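Local coordinates for RagB/SusD domain protein (Flavobacterium johnsoniae, PDB 5J90), which binds chitin as a SusD homolog and probably works at the outer membrane in chitin capture by a polysaccharide utilization system, at residues P35-I40 with N96-A101; S243-P249 with K325-N331; L51-N56 with W85-I89. All blocks are in the same frame, centred on the assembly; numbering follows the deposited sequence.

The three contacts illustrate how chemistry follows position in a largely helical SusD fold. Interactions 1 and 3 are buried and share helix 83-108, against which the short helices 33-37 and 46-54 lie one after the other. Neither has a direct hydrogen bond between its segments: interaction 1 relies on stacked amides and a methionine, interaction 3 on leucines over aromatic faces and on water bridges. They meet where Gln-52 NE2 probably bonds to Ile-40 O. Interaction 2, only partly buried, is a small antiparallel sheet held by backbone bonds and by a salt bridge on its more exposed face, while its buried face touches interaction 1 through Ile-246 and Leu-329.

Interaction 1. Residues P35-I40 with N96-A101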
loop_
_atom_site.group_PDB
_atom_site.type_symbol
_atom_site.label_atom_id
_atom_site.label_comp_id
_atom_site.label_asym_id
_atom_site.label_seq_id
_atom_site.Cartn_x
_atom_site.Cartn_y
_atom_site.Cartn_z
ATOM N N PRO A 35 -6.823 19.363 -29.513
ATOM C CA PRO A 35 -5.657 19.226 -28.627
ATOM C C PRO A 35 -5.788 18.056 -27.643
ATOM O O PRO A 35 -4.763 17.534 -27.213
ATOM C CB PRO A 35 -5.613 20.554 -27.862
ATOM C CG PRO A 35 -6.557 21.473 -28.552
ATOM C CD PRO A 35 -7.490 20.673 -29.401
ATOM N N MET A 36 -7.007 17.664 -27.283
ATOM C CA MET A 36 -7.176 16.454 -26.464
ATOM C C MET A 36 -6.753 15.220 -27.261
ATOM O O MET A 36 -5.917 14.433 -26.811
ATOM C CB MET A 36 -8.613 16.312 -25.960
ATOM C CG MET A 36 -9.084 17.503 -25.155
ATOM S SD MET A 36 -10.705 17.259 -24.381
ATOM C CE MET A 36 -10.258 16.138 -23.039
ATOM N N PHE A 37 -7.307 15.066 -28.463
ATOM C CA PHE A 37 -6.984 13.936 -29.328
ATOM C C PHE A 37 -5.497 13.839 -29.632
ATOM O O PHE A 37 -4.946 12.741 -29.738
ATOM C CB PHE A 37 -7.726 14.064 -30.667
ATOM C CG PHE A 37 -9.190 13.706 -30.604
ATOM C CD1 PHE A 37 -9.610 12.475 -30.112
ATOM C CD2 PHE A 37 -10.152 14.601 -31.060
ATOM C CE1 PHE A 37 -10.958 12.153 -30.080
ATOM C CE2 PHE A 37 -11.497 14.282 -31.028
ATOM C CZ PHE A 37 -11.903 13.055 -30.535
ATOM N N ASN A 38 -4.854 14.995 -29.787
ATOM C CA ASN A 38 -3.470 15.043 -30.242
ATOM C C ASN A 38 -2.434 14.958 -29.128
ATOM O O ASN A 38 -1.235 14.952 -29.396
ATOM C CB ASN A 38 -3.217 16.310 -31.071
ATOM C CG ASN A 38 -3.831 16.233 -32.448
ATOM O OD1 ASN A 38 -3.972 15.149 -33.018
ATOM N ND2 ASN A 38 -4.214 17.383 -32.988
ATOM N N ASN A 39 -2.896 14.887 -27.880
ATOM C CA ASN A 39 -1.963 14.948 -26.747
ATOM C C ASN A 39 -2.189 13.944 -25.630
ATOM O O ASN A 39 -1.616 14.088 -24.559
ATOM C CB ASN A 39 -1.877 16.369 -26.173
ATOM C CG ASN A 39 -1.233 17.346 -27.141
ATOM O OD1 ASN A 39 -0.003 17.434 -27.234
ATOM N ND2 ASN A 39 -2.058 18.074 -27.877
ATOM N N ILE A 40 -3.015 12.931 -25.861
ATOM C CA ILE A 40 -3.052 11.793 -24.939
ATOM C C ILE A 40 -1.684 11.127 -25.018
ATOM O O ILE A 40 -0.977 10.998 -24.012
ATOM C CB ILE A 40 -4.189 10.821 -25.281
ATOM C CG1 ILE A 40 -5.532 11.528 -25.098
ATOM C CG2 ILE A 40 -4.104 9.548 -24.423
ATOM C CD1 ILE A 40 -6.664 10.876 -25.857
ATOM N N ASN A 96 -2.950 20.500 -22.455
ATOM C CA ASN A 96 -3.710 20.102 -23.641
ATOM C C ASN A 96 -4.892 19.198 -23.384
ATOM O O ASN A 96 -5.928 19.340 -24.022
ATOM C CB ASN A 96 -2.787 19.452 -24.659
ATOM C CG ASN A 96 -1.787 20.424 -25.211
ATOM O OD1 ASN A 96 -2.157 21.380 -25.891
ATOM N ND2 ASN A 96 -0.518 20.211 -24.900
ATOM N N VAL A 97 -4.745 18.245 -22.475
ATOM C CA VAL A 97 -5.878 17.394 -22.150
ATOM C C VAL A 97 -6.747 18.024 -21.065
ATOM O O VAL A 97 -7.933 18.287 -21.280
ATOM C CB VAL A 97 -5.428 15.977 -21.740
ATOM C CG1 VAL A 97 -6.626 15.150 -21.314
ATOM C CG2 VAL A 97 -4.696 15.315 -22.899
ATOM N N MET A 98 -6.162 18.282 -19.896
ATOM C CA MET A 98 -6.961 18.762 -18.777
ATOM C C MET A 98 -7.576 20.133 -19.034
ATOM O O MET A 98 -8.752 20.344 -18.750
ATOM C CB MET A 98 -6.161 18.758 -17.467
ATOM C CG MET A 98 -7.019 18.978 -16.237
ATOM S SD MET A 98 -8.127 17.575 -15.939
ATOM C CE MET A 98 -8.859 18.103 -14.387
ATOM N N PHE A 99 -6.785 21.062 -19.564
ATOM C CA PHE A 99 -7.337 22.395 -19.765
ATOM C C PHE A 99 -8.538 22.373 -20.702
ATOM O O PHE A 99 -9.546 23.033 -20.452
ATOM C CB PHE A 99 -6.320 23.408 -20.285
ATOM C CG PHE A 99 -6.963 24.700 -20.677
ATOM C CD1 PHE A 99 -7.331 25.618 -19.709
ATOM C CD2 PHE A 99 -7.274 24.964 -22.002
ATOM C CE1 PHE A 99 -7.967 26.794 -20.056
ATOM C CE2 PHE A 99 -7.909 26.146 -22.355
ATOM C CZ PHE A 99 -8.259 27.054 -21.381
ATOM N N ASN A 100 -8.434 21.614 -21.784
ATOM C CA ASN A 100 -9.540 21.567 -22.719
ATOM C C ASN A 100 -10.758 20.821 -22.192
ATOM O O ASN A 100 -11.885 21.177 -22.506
ATOM C CB ASN A 100 -9.082 21.079 -24.090
ATOM C CG ASN A 100 -8.230 22.108 -24.785
ATOM O OD1 ASN A 100 -8.719 23.177 -25.149
ATOM N ND2 ASN A 100 -6.955 21.812 -24.952
ATOM N N ALA A 101 -10.542 19.810 -21.354
ATOM C CA ALA A 101 -11.667 19.166 -20.692
ATOM C C ALA A 101 -12.421 20.189 -19.847
ATOM O O ALA A 101 -13.649 20.248 -19.862
ATOM C CB ALA A 101 -11.191 17.993 -19.819
#
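The carboxamide of Asn-100 lies against the ring of Pro-35 while making a short polar bond within helix 83-108: its ND2 donates to Asn-96 O one turn back, at 2.8 Å and almost perfectly straight (178°). The acceptor lies in the amide plane of Asn-100, so the bond fixes the rotation of the group, and the proline crosses it at about a right angle, with Pro-35 CB 3.4 Å from Asn-100 ND2. A matching bond holds the other segment together. Asn-39 ND2 reaches back to Pro-35 O at 2.8 Å, meeting a lone pair in the carbonyl plane, and the amide of Asn-39 is thereby turned flat toward Asn-96. Those two amides stack, their planes only 12° apart, with Asn-39 ND2 3.6 Å from Asn-96 CG. No hydrogen bond passes between the two segments; Asn-96 ND2 instead donates to Tyr-92 O within its own helix.

This is how the short helix 33-37, near the start of the modelled chain, is laid against the long helix 83-108 in the helical SusD fold, whose family belongs to the TPR clan. Helix 83-108 widens into a pi-type turn at 96-98.

Beyond the amides the contact turns apolar. Met-36 slides past Asn-100 in the opposite direction, its CG 3.7 Å from Asn-100 CB. A bend at chi3 (74°) then curls the methyl group inward, where Met-36 CE rests 3.8 Å from Ala-101 CB and 3.6 Å from Val-97 O. The two branches of Val-97 divide the work: CG1 faces the methionine methyl, and CG2 sits 3.7 Å from Asn-39 O, close to Ile-40. Leu-122 of helix 113-134 and Ile-104, farther along helix 83-108, also touch Met-36.

Interaction 2. Residues S243-P249 with K325-N331; sequences SFKIVSP and KEIYLMN
Backbone bonds pair Phe-244 to Ser-248 with Lys-325 to Met-330 as an antiparallel two-stranded sheet. Ile-246 and Ile-327 form a hydrogen-bonded pair, with Ile-327 N 2.8 Å from Ile-246 O. A classic beta bulge follows: Phe-244 O accepts from both Leu-329 N (2.9 Å) and Met-330 N (3.1 Å), which shifts the register by one residue as segment 325-331 turns a corner at Leu-329.

Charged and polar groups gather on the face of Lys-245. With CG set between the backbone N and the carbonyl carbon (chi1 62°), its extended chain runs alongside Tyr-328, laying CD over the ring face 4.0 Å from the centroid in a CH-pi contact. At the end, Lys-245 NZ forms a salt bridge with Glu-326 OE1 (2.9 Å), arriving from above the carboxylate plane, and a longer bond to Tyr-328 OH (3.3 Å). A valine at Tyr-328 would probably leave the lysine chain without its flat support and its ammonium without the hydroxyl it reaches.

Apolar contacts occupy the other face, where Leu-329 CD1 meets Ile-246 CG1 at 3.8 Å. Here Phe-244 stacks on Phe-202 of helix 196-213 and touches helix 113-134. The backbone of Val-247 is hydrogen-bonded to Met-189 in a neighbouring loop.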
loop_
_atom_site.group_PDB
_atom_site.type_symbol
_atom_site.label_atom_id
_atom_site.label_comp_id
_atom_site.label_asym_id
_atom_site.label_seq_id
_atom_site.Cartn_x
_atom_site.Cartn_y
_atom_site.Cartn_z
ATOM N N SER A 243 -12.132 -0.769 -31.428
ATOM C CA SER A 243 -10.920 -0.285 -30.764
ATOM C C SER A 243 -10.860 1.238 -30.717
ATOM O O SER A 243 -11.363 1.923 -31.608
ATOM C CB SER A 243 -9.670 -0.811 -31.471
ATOM O OG SER A 243 -9.622 -2.229 -31.463
ATOM N N PHE A 244 -10.228 1.767 -29.673
ATOM C CA PHE A 244 -10.027 3.207 -29.551
ATOM C C PHE A 244 -8.673 3.576 -30.134
ATOM O O PHE A 244 -7.630 3.068 -29.708
ATOM C CB PHE A 244 -10.120 3.672 -28.092
ATOM C CG PHE A 244 -10.131 5.161 -27.952
ATOM C CD1 PHE A 244 -11.229 5.896 -28.362
ATOM C CD2 PHE A 244 -9.031 5.834 -27.443
ATOM C CE1 PHE A 244 -11.240 7.279 -28.258
ATOM C CE2 PHE A 244 -9.040 7.220 -27.341
ATOM C CZ PHE A 244 -10.147 7.933 -27.750
ATOM N N LYS A 245 -8.699 4.454 -31.131
ATOM C CA LYS A 245 -7.481 4.881 -31.814
ATOM C C LYS A 245 -7.618 6.336 -32.232
ATOM O O LYS A 245 -8.729 6.836 -32.452
ATOM C CB LYS A 245 -7.209 4.009 -33.046
ATOM C CG LYS A 245 -8.295 4.084 -34.120
ATOM C CD LYS A 245 -7.989 3.132 -35.272
ATOM C CE LYS A 245 -9.092 3.130 -36.306
ATOM N NZ LYS A 245 -8.808 2.096 -37.356
ATOM N N ILE A 246 -6.483 7.015 -32.327
ATOM C CA ILE A 246 -6.440 8.333 -32.929
ATOM C C ILE A 246 -6.107 8.166 -34.402
ATOM O O ILE A 246 -5.093 7.564 -34.750
ATOM C CB ILE A 246 -5.376 9.227 -32.269
ATOM C CG1 ILE A 246 -5.537 9.223 -30.740
ATOM C CG2 ILE A 246 -5.451 10.641 -32.848
ATOM C CD1 ILE A 246 -6.859 9.783 -30.243
ATOM N N VAL A 247 -6.989 8.668 -35.259
ATOM C CA VAL A 247 -6.740 8.671 -36.694
ATOM C C VAL A 247 -6.310 10.084 -37.056
ATOM O O VAL A 247 -7.143 10.983 -37.187
ATOM C CB VAL A 247 -8.007 8.269 -37.469
ATOM C CG1 VAL A 247 -7.743 8.292 -38.968
ATOM C CG2 VAL A 247 -8.485 6.881 -37.033
ATOM N N SER A 248 -5.004 10.300 -37.164
ATOM C CA SER A 248 -4.518 11.647 -37.442
ATOM C C SER A 248 -4.624 11.972 -38.929
ATOM O O SER A 248 -4.232 11.168 -39.776
ATOM C CB SER A 248 -3.072 11.814 -36.994
ATOM O OG SER A 248 -2.610 13.128 -37.275
ATOM N N PRO A 249 -5.157 13.151 -39.250
ATOM C CA PRO A 249 -5.151 13.536 -40.669
ATOM C C PRO A 249 -3.762 13.901 -41.169
ATOM O O PRO A 249 -3.569 13.953 -42.386
ATOM C CB PRO A 249 -6.067 14.762 -40.706
ATOM C CG PRO A 249 -6.005 15.324 -39.301
ATOM C CD PRO A 249 -5.871 14.123 -38.402
ATOM N N LYS A 325 -0.584 6.552 -39.602
ATOM C CA LYS A 325 -1.216 7.754 -39.077
ATOM C C LYS A 325 -2.311 7.392 -38.070
ATOM O O LYS A 325 -3.028 8.257 -37.592
ATOM C CB LYS A 325 -1.780 8.598 -40.223
ATOM C CG LYS A 325 -0.731 8.976 -41.270
ATOM C CD LYS A 325 -1.365 9.604 -42.520
ATOM C CE LYS A 325 -1.679 11.064 -42.281
ATOM N NZ LYS A 325 -2.245 11.705 -43.517
ATOM N N GLU A 326 -2.433 6.101 -37.762
ATOM C CA GLU A 326 -3.389 5.633 -36.755
ATOM C C GLU A 326 -2.642 5.118 -35.534
ATOM O O GLU A 326 -1.759 4.264 -35.636
ATOM C CB GLU A 326 -4.302 4.562 -37.351
ATOM C CG GLU A 326 -4.933 5.042 -38.649
ATOM C CD GLU A 326 -6.079 4.191 -39.153
ATOM O OE1 GLU A 326 -6.376 3.136 -38.561
ATOM O OE2 GLU A 326 -6.693 4.599 -40.163
ATOM N N ILE A 327 -3.003 5.663 -34.376
ATOM C CA ILE A 327 -2.314 5.356 -33.123
ATOM C C ILE A 327 -3.316 4.713 -32.168
ATOM O O ILE A 327 -4.248 5.363 -31.693
ATOM C CB ILE A 327 -1.711 6.624 -32.486
ATOM C CG1 ILE A 327 -0.721 7.313 -33.436
ATOM C CG2 ILE A 327 -1.022 6.287 -31.175
ATOM C CD1 ILE A 327 -1.342 8.380 -34.317
ATOM N N TYR A 328 -3.130 3.423 -31.919
ATOM C CA TYR A 328 -4.069 2.664 -31.084
ATOM C C TYR A 328 -3.808 2.906 -29.607
ATOM O O TYR A 328 -2.665 2.849 -29.142
ATOM C CB TYR A 328 -3.994 1.171 -31.404
ATOM C CG TYR A 328 -4.671 0.826 -32.712
ATOM C CD1 TYR A 328 -4.045 1.075 -33.922
ATOM C CD2 TYR A 328 -5.954 0.297 -32.737
ATOM C CE1 TYR A 328 -4.670 0.780 -35.121
ATOM C CE2 TYR A 328 -6.587 -0.002 -33.926
ATOM C CZ TYR A 328 -5.933 0.243 -35.113
ATOM O OH TYR A 328 -6.554 -0.044 -36.309
ATOM N N LEU A 329 -4.878 3.192 -28.876
ATOM C CA LEU A 329 -4.769 3.452 -27.446
ATOM C C LEU A 329 -5.495 2.408 -26.595
ATOM O O LEU A 329 -5.196 2.263 -25.412
ATOM C CB LEU A 329 -5.265 4.862 -27.119
ATOM C CG LEU A 329 -4.418 5.980 -27.719
ATOM C CD1 LEU A 329 -5.111 7.321 -27.507
ATOM C CD2 LEU A 329 -3.018 5.976 -27.118
ATOM N N MET A 330 -6.443 1.684 -27.184
ATOM C CA MET A 330 -7.083 0.557 -26.499
ATOM C C MET A 330 -7.671 -0.395 -27.541
ATOM O O MET A 330 -8.642 -0.052 -28.223
ATOM C CB MET A 330 -8.169 1.036 -25.537
ATOM C CG MET A 330 -8.835 -0.098 -24.755
ATOM S SD MET A 330 -10.207 0.456 -23.715
ATOM C CE MET A 330 -9.329 1.240 -22.380
ATOM N N ASN A 331 -7.079 -1.577 -27.661
ATOM C CA ASN A 331 -7.536 -2.570 -28.629
ATOM C C ASN A 331 -8.660 -3.435 -28.097
ATOM O O ASN A 331 -8.741 -3.685 -26.894
ATOM C CB ASN A 331 -6.398 -3.515 -29.008
ATOM C CG ASN A 331 -5.216 -2.810 -29.619
ATOM O OD1 ASN A 331 -5.370 -1.916 -30.453
ATOM N ND2 ASN A 331 -4.023 -3.231 -29.231
#

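Interaction 3. Residues L51-N56 with W85-I89; sequences LQQGLN and WNGFI
Apolar packing of leucines over aromatic faces, backed by bridging water, joins the end of helix 46-54 to the early turns of helix 83-108 inside the helical SusD fold. Leu-51 is the wedge: its two methyl groups part to serve two rings. CD2 sits over the five-membered ring of Trp-85, 3.9 Å from the centroid, and CD1 lies over Phe-88, 3.6 Å from that centroid, both as CH-pi contacts. With CG placed beside the backbone N (chi1 -61°), the fork of Leu-51 opens between the indole and the phenyl group. Leu-55, just past the helix, lays CD1 on the same indole face as Leu-51, 3.9 Å from the centre of the six-membered ring; the two leucines together line that face from the five-membered to the six-membered ring. Phe-88 in turn meets Trp-47 with the ring planes nearly perpendicular.

Farther along, Ile-89 pushes CG1 to within 3.2 Å of Gln-52 O, a tight approach of methylene to carbonyl. A water links Gln-52 NE2 to Ile-89 O beside it.

Asn-56 grips the same carbonyl: its ND2, which Ile-89 CD1 touches, donates to Gln-52 O at 3.0 Å from above the carbonyl plane, and also to a second water at 2.9 Å. That water passes its own hydrogens to Leu-51 O, at 2.7 Å, and to Asn-86 OD1, an oxygen that also accepts from Asn-76 ND2.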
loop_
_atom_site.group_PDB
_atom_site.type_symbol
_atom_site.label_atom_id
_atom_site.label_comp_id
_atom_site.label_asym_id
_atom_site.label_seq_id
_atom_site.Cartn_x
_atom_site.Cartn_y
_atom_site.Cartn_z
ATOM N N LEU A 51 9.949 12.191 -24.626
ATOM C CA LEU A 51 10.044 12.514 -23.196
ATOM C C LEU A 51 8.757 12.191 -22.423
ATOM O O LEU A 51 8.802 11.798 -21.257
ATOM C CB LEU A 51 10.426 13.988 -23.003
ATOM C CG LEU A 51 11.783 14.363 -23.603
ATOM C CD1 LEU A 51 11.970 15.870 -23.523
ATOM C CD2 LEU A 51 12.898 13.648 -22.872
ATOM N N GLN A 52 7.612 12.347 -23.078
ATOM C CA GLN A 52 6.329 12.089 -22.437
ATOM C C GLN A 52 6.134 10.615 -22.127
ATOM O O GLN A 52 5.598 10.275 -21.069
ATOM C CB GLN A 52 5.187 12.558 -23.332
ATOM C CG GLN A 52 3.838 12.455 -22.637
ATOM C CD GLN A 52 2.691 12.171 -23.587
ATOM O OE1 GLN A 52 2.900 11.764 -24.735
ATOM N NE2 GLN A 52 1.469 12.381 -23.112
ATOM N N GLN A 53 6.547 9.740 -23.045
ATOM C CA GLN A 53 6.331 8.313 -22.851
ATOM C C GLN A 53 7.498 7.444 -23.326
ATOM O O GLN A 53 7.760 6.383 -22.762
ATOM C CB GLN A 53 5.019 7.879 -23.518
ATOM C CG GLN A 53 4.684 6.423 -23.243
ATOM C CD GLN A 53 3.279 5.998 -23.677
ATOM O OE1 GLN A 53 2.303 6.757 -23.612
ATOM N NE2 GLN A 53 3.180 4.760 -24.117
ATOM N N GLY A 54 8.212 7.892 -24.359
ATOM C CA GLY A 54 9.229 7.063 -24.985
ATOM C C GLY A 54 10.377 6.633 -24.093
ATOM O O GLY A 54 10.952 5.554 -24.274
ATOM N N LEU A 55 10.713 7.482 -23.126
ATOM C CA LEU A 55 11.845 7.228 -22.236
ATOM C C LEU A 55 11.391 6.917 -20.804
ATOM O O LEU A 55 12.189 6.950 -19.858
ATOM C CB LEU A 55 12.822 8.413 -22.262
ATOM C CG LEU A 55 13.586 8.551 -23.583
ATOM C CD1 LEU A 55 14.330 9.874 -23.660
ATOM C CD2 LEU A 55 14.559 7.396 -23.724
ATOM N N ASN A 56 10.113 6.577 -20.657
ATOM C CA ASN A 56 9.623 6.069 -19.375
ATOM C C ASN A 56 8.876 4.748 -19.572
ATOM O O ASN A 56 9.512 3.713 -19.733
ATOM C CB ASN A 56 8.887 7.139 -18.522
ATOM C CG ASN A 56 7.759 7.851 -19.266
ATOM O OD1 ASN A 56 6.654 7.333 -19.378
ATOM N ND2 ASN A 56 8.021 9.080 -19.716
ATOM N N TRP A 85 13.345 15.388 -17.935
ATOM C CA TRP A 85 12.589 14.570 -18.886
ATOM C C TRP A 85 11.121 14.460 -18.482
ATOM O O TRP A 85 10.215 14.682 -19.284
ATOM C CB TRP A 85 13.163 13.156 -18.948
ATOM C CG TRP A 85 14.506 13.022 -19.612
ATOM C CD1 TRP A 85 15.329 14.027 -20.054
ATOM C CD2 TRP A 85 15.176 11.793 -19.906
ATOM N NE1 TRP A 85 16.470 13.485 -20.614
ATOM C CE2 TRP A 85 16.398 12.117 -20.535
ATOM C CE3 TRP A 85 14.857 10.445 -19.706
ATOM C CZ2 TRP A 85 17.300 11.141 -20.957
ATOM C CZ3 TRP A 85 15.750 9.478 -20.127
ATOM C CH2 TRP A 85 16.961 9.829 -20.749
ATOM N N ASN A 86 10.903 14.116 -17.218
ATOM C CA ASN A 86 9.587 13.662 -16.780
ATOM C C ASN A 86 8.571 14.777 -16.583
ATOM O O ASN A 86 7.363 14.540 -16.587
ATOM C CB ASN A 86 9.728 12.787 -15.533
ATOM C CG ASN A 86 10.568 11.553 -15.793
ATOM O OD1 ASN A 86 10.520 10.986 -16.889
ATOM N ND2 ASN A 86 11.352 11.139 -14.806
ATOM N N GLY A 87 9.050 16.008 -16.432
ATOM C CA GLY A 87 8.158 17.148 -16.349
ATOM C C GLY A 87 7.266 17.299 -17.569
ATOM O O GLY A 87 6.151 17.802 -17.463
ATOM N N PHE A 88 7.744 16.850 -18.724
ATOM C CA PHE A 88 6.957 16.929 -19.954
ATOM C C PHE A 88 5.618 16.201 -19.860
ATOM O O PHE A 88 4.630 16.632 -20.459
ATOM C CB PHE A 88 7.760 16.391 -21.143
ATOM C CG PHE A 88 8.752 17.375 -21.693
ATOM C CD1 PHE A 88 10.014 17.497 -21.137
ATOM C CD2 PHE A 88 8.408 18.189 -22.762
ATOM C CE1 PHE A 88 10.930 18.424 -21.647
ATOM C CE2 PHE A 88 9.315 19.112 -23.279
ATOM C CZ PHE A 88 10.577 19.226 -22.719
ATOM N N ILE A 89 5.583 15.100 -19.108
ATOM C CA ILE A 89 4.354 14.321 -18.965
ATOM C C ILE A 89 3.258 15.194 -18.368
ATOM O O ILE A 89 2.146 15.291 -18.892
ATOM C CB ILE A 89 4.573 13.107 -18.039
ATOM C CG1 ILE A 89 5.760 12.256 -18.500
ATOM C CG2 ILE A 89 3.292 12.285 -17.937
ATOM C CD1 ILE A 89 6.211 11.237 -17.458
HETATM O O HOH W 1 10.555 10.538 -19.648
HETATM O O HOH W 2 0.830 13.398 -20.463
#